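Local coordinates for protein PBP5 (Haemophilus influenzae, PDB 3A3J) that removes the terminal D-alanine from cell wall peptide precursors as a serine D-alanyl-D-alanine carboxypeptidase of the penicillin-binding protein family, at residues Ser43-Val48 / Asn123-Gln128. Sequence-based numbering, arbitrary orientation.
Sequences SYVVGV and NKYVQQ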
ATOM      1  N   SER A  43      11.544  -1.488   3.579  1.00 23.68           N
ATOM      2  CA  SER A  43      11.401  -0.035   3.880  1.00 24.56           C
ATOM      3  C   SER A  43      10.230   0.266   4.828  1.00 22.72           C
ATOM      4  O   SER A  43      10.256   1.250   5.554  1.00 23.20           O
ATOM      5  CB  SER A  43      11.147   0.708   2.542  1.00 25.52           C
ATOM      6  OG  SER A  43      12.064   0.096   1.569  1.00 33.35           O
ATOM      7  N   TYR A  44       9.179  -0.536   4.754  1.00 23.39           N
ATOM      8  CA  TYR A  44       8.081  -0.426   5.737  1.00 23.97           C
ATOM      9  C   TYR A  44       8.654  -0.595   7.190  1.00 24.35           C
ATOM     10  O   TYR A  44       8.588   0.344   8.017  1.00 25.14           O
ATOM     11  CB  TYR A  44       6.932  -1.423   5.449  1.00 24.51           C
ATOM     12  CG  TYR A  44       5.730  -1.113   6.373  1.00 23.27           C
ATOM     13  CD1 TYR A  44       4.771  -0.151   5.998  1.00 25.71           C
ATOM     14  CD2 TYR A  44       5.634  -1.668   7.652  1.00 21.65           C
ATOM     15  CE1 TYR A  44       3.686   0.192   6.856  1.00 28.62           C
ATOM     16  CE2 TYR A  44       4.555  -1.356   8.522  1.00 25.67           C
ATOM     17  CZ  TYR A  44       3.576  -0.432   8.098  1.00 27.44           C
ATOM     18  OH  TYR A  44       2.520  -0.088   8.905  1.00 31.67           O
ATOM     19  N   VAL A  45       9.345  -1.716   7.437  1.00 24.59           N
ATOM     20  CA  VAL A  45      10.063  -1.927   8.782  1.00 22.87           C
ATOM     21  C   VAL A  45      10.931  -0.735   9.150  1.00 24.17           C
ATOM     22  O   VAL A  45      10.744  -0.142  10.196  1.00 22.95           O
ATOM     23  CB  VAL A  45      10.872  -3.230   8.752  1.00 22.64           C
ATOM     24  CG1 VAL A  45      11.562  -3.548  10.093  1.00 22.56           C
ATOM     25  CG2 VAL A  45       9.937  -4.350   8.411  1.00 19.11           C
ATOM     26  N   VAL A  46      11.814  -0.308   8.227  1.00 25.18           N
ATOM     27  CA  VAL A  46      12.703   0.841   8.485  1.00 25.90           C
ATOM     28  C   VAL A  46      11.872   2.080   8.770  1.00 26.69           C
ATOM     29  O   VAL A  46      12.152   2.858   9.691  1.00 27.96           O
ATOM     30  CB  VAL A  46      13.696   1.146   7.252  1.00 26.02           C
ATOM     31  CG1 VAL A  46      14.547   2.384   7.554  1.00 26.47           C
ATOM     32  CG2 VAL A  46      14.642  -0.019   6.947  1.00 24.46           C
ATOM     33  N   GLY A  47      10.838   2.297   7.969  1.00 27.16           N
ATOM     34  CA  GLY A  47      10.078   3.532   8.164  1.00 27.45           C
ATOM     35  C   GLY A  47       9.301   3.558   9.482  1.00 27.00           C
ATOM     36  O   GLY A  47       9.261   4.560  10.177  1.00 24.45           O
ATOM     37  N   VAL A  48       8.709   2.438   9.849  1.00 28.87           N
ATOM     38  CA  VAL A  48       8.093   2.375  11.203  1.00 31.47           C
ATOM     39  C   VAL A  48       9.114   2.545  12.347  1.00 32.66           C
ATOM     40  O   VAL A  48       8.870   3.265  13.337  1.00 33.59           O
ATOM     41  CB  VAL A  48       7.309   1.105  11.386  1.00 31.28           C
ATOM     42  CG1 VAL A  48       6.710   1.065  12.859  1.00 33.29           C
ATOM     43  CG2 VAL A  48       6.197   1.033  10.312  1.00 30.95           C
ATOM     44  N   ASN A 123       7.834 -10.382   8.561  1.00 29.79           N
ATOM     45  CA  ASN A 123       6.733 -11.358   8.548  1.00 29.63           C
ATOM     46  C   ASN A 123       5.718 -11.010   9.634  1.00 28.99           C
ATOM     47  O   ASN A 123       4.584 -11.285   9.478  1.00 28.34           O
ATOM     48  CB  ASN A 123       7.181 -12.793   8.638  1.00 28.60           C
ATOM     49  CG  ASN A 123       7.858 -13.266   7.351  1.00 31.28           C
ATOM     50  OD1 ASN A 123       7.456 -12.875   6.266  1.00 30.17           O
ATOM     51  ND2 ASN A 123       8.891 -14.121   7.473  1.00 28.35           N
ATOM     52  N   LYS A 124       6.154 -10.332  10.681  1.00 30.51           N
ATOM     53  CA  LYS A 124       5.216  -9.796  11.651  1.00 31.88           C
ATOM     54  C   LYS A 124       4.210  -8.975  10.834  1.00 32.46           C
ATOM     55  O   LYS A 124       3.014  -9.190  10.955  1.00 33.13           O
ATOM     56  CB  LYS A 124       5.899  -8.909  12.719  1.00 31.45           C
ATOM     57  CG  LYS A 124       4.932  -8.342  13.799  1.00 34.37           C
ATOM     58  CD  LYS A 124       5.531  -7.278  14.762  1.00 36.84           C
ATOM     59  CE  LYS A 124       5.889  -5.989  14.122  1.00 41.26           C
ATOM     60  NZ  LYS A 124       6.663  -5.079  15.072  1.00 40.43           N
ATOM     61  N   TYR A 125       4.705  -8.029  10.005  1.00 31.32           N
ATOM     62  CA  TYR A 125       3.819  -7.048   9.352  1.00 28.72           C
ATOM     63  C   TYR A 125       2.952  -7.732   8.303  1.00 26.64           C
ATOM     64  O   TYR A 125       1.869  -7.280   7.982  1.00 27.06           O
ATOM     65  CB  TYR A 125       4.620  -5.924   8.765  1.00 28.10           C
ATOM     66  CG  TYR A 125       5.136  -4.953   9.799  1.00 29.00           C
ATOM     67  CD1 TYR A 125       4.268  -4.310  10.687  1.00 28.42           C
ATOM     68  CD2 TYR A 125       6.478  -4.704   9.913  1.00 27.26           C
ATOM     69  CE1 TYR A 125       4.728  -3.415  11.606  1.00 27.68           C
ATOM     70  CE2 TYR A 125       6.940  -3.831  10.852  1.00 28.56           C
ATOM     71  CZ  TYR A 125       6.077  -3.210  11.697  1.00 28.27           C
ATOM     72  OH  TYR A 125       6.575  -2.298  12.596  1.00 36.84           O
ATOM     73  N   VAL A 126       3.436  -8.827   7.783  1.00 26.47           N
ATOM     74  CA  VAL A 126       2.674  -9.625   6.834  1.00 27.46           C
ATOM     75  C   VAL A 126       1.351 -10.041   7.542  1.00 29.85           C
ATOM     76  O   VAL A 126       0.256 -10.038   6.904  1.00 29.99           O
ATOM     77  CB  VAL A 126       3.484 -10.864   6.324  1.00 25.03           C
ATOM     78  CG1 VAL A 126       2.590 -11.881   5.595  1.00 25.17           C
ATOM     79  CG2 VAL A 126       4.656 -10.465   5.372  1.00 26.50           C
ATOM     80  N   GLN A 127       1.464 -10.420   8.826  1.00 30.74           N
ATOM     81  CA  GLN A 127       0.308 -10.920   9.644  1.00 31.58           C
ATOM     82  C   GLN A 127      -0.514  -9.744   9.991  1.00 31.44           C
ATOM     83  O   GLN A 127      -1.758  -9.746   9.932  1.00 32.52           O
ATOM     84  CB  GLN A 127       0.806 -11.520  10.988  1.00 31.30           C
ATOM     85  CG  GLN A 127       1.582 -12.758  10.769  1.00 33.99           C
ATOM     86  CD  GLN A 127       0.758 -13.620   9.865  1.00 42.69           C
ATOM     87  OE1 GLN A 127      -0.456 -13.560   9.948  1.00 45.80           O
ATOM     88  NE2 GLN A 127       1.388 -14.432   9.005  1.00 45.28           N
ATOM     89  N   GLN A 128       0.176  -8.718  10.411  1.00 29.67           N
ATOM     90  CA  GLN A 128      -0.538  -7.599  10.884  1.00 30.52           C
ATOM     91  C   GLN A 128      -1.313  -6.905   9.727  1.00 32.50           C
ATOM     92  O   GLN A 128      -2.354  -6.329   9.982  1.00 33.42           O
ATOM     93  CB  GLN A 128       0.457  -6.697  11.521  1.00 30.77           C
ATOM     94  CG  GLN A 128      -0.069  -5.434  12.077  1.00 32.79           C
ATOM     95  CD  GLN A 128       1.090  -4.666  12.585  1.00 35.25           C
ATOM     96  OE1 GLN A 128       1.924  -5.229  13.292  1.00 38.40           O
ATOM     97  NE2 GLN A 128       1.198  -3.388  12.206  1.00 36.17           N
TER
HETATM   98  O   HOH W   1       9.582  -1.465  12.278  1.00 36.94           O
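Tyr125 reaches from the last turn of helix 115-128 onto helix 38-51 and meets Tyr44, Val45 and Val48 there. The short helical segments run nearly perpendicular, at 92°, and their axes come no nearer than 10.8 Å; Tyr125 is the residue through which the segment of helix 115-128 makes its contacts. Its most extensive contact is with the ring of Tyr44, in a T-shaped pair: ring planes at 76°, centroids 4.9 Å apart, and the CD2-CE2 edge of Tyr44 directed at the face of Tyr125. Tyr44 CE2 sits over the middle of that face, 3.7 Å from Tyr125 CD1. The Tyr44 ring is presented this way by an extended first torsion, with CG anti to the backbone N (chi1 -171°). Its hydroxyl is hydrogen-bonded to Asp164, and an edge-to-face contact with Phe129 gives the ring a further partner. At the rim of the Tyr125 ring, near its plane, Val45 CG2 packs 3.8 Å from Tyr125 CD2, while Val45 also touches Phe118, Thr121 and Met122 of helix 115-128. At the far end the phenol oxygen lies beside the buried Val48, with Tyr125 OH 3.4 Å from Val48 CG1.

The solvent side is looser. Exposed Lys124, of the same helix as Tyr125, lays its aliphatic CE over the opposite face, displaced toward the rim, and NE2 of the exposed Gln128 lies at the ring edge, in plane. Water 1, also in the ring plane, makes a hydrogen bond with Tyr125 OH (3.1 Å) and donates to Val45 O at 2.7 Å.

No direct hydrogen bond links the two segments. Helix 38-51, which carries the probable proton acceptor Lys39, is therefore joined to helix 115-128 here by aromatic and aliphatic packing, and the hydroxyl of the buried Tyr125 is linked to Val45 O by way of a single water.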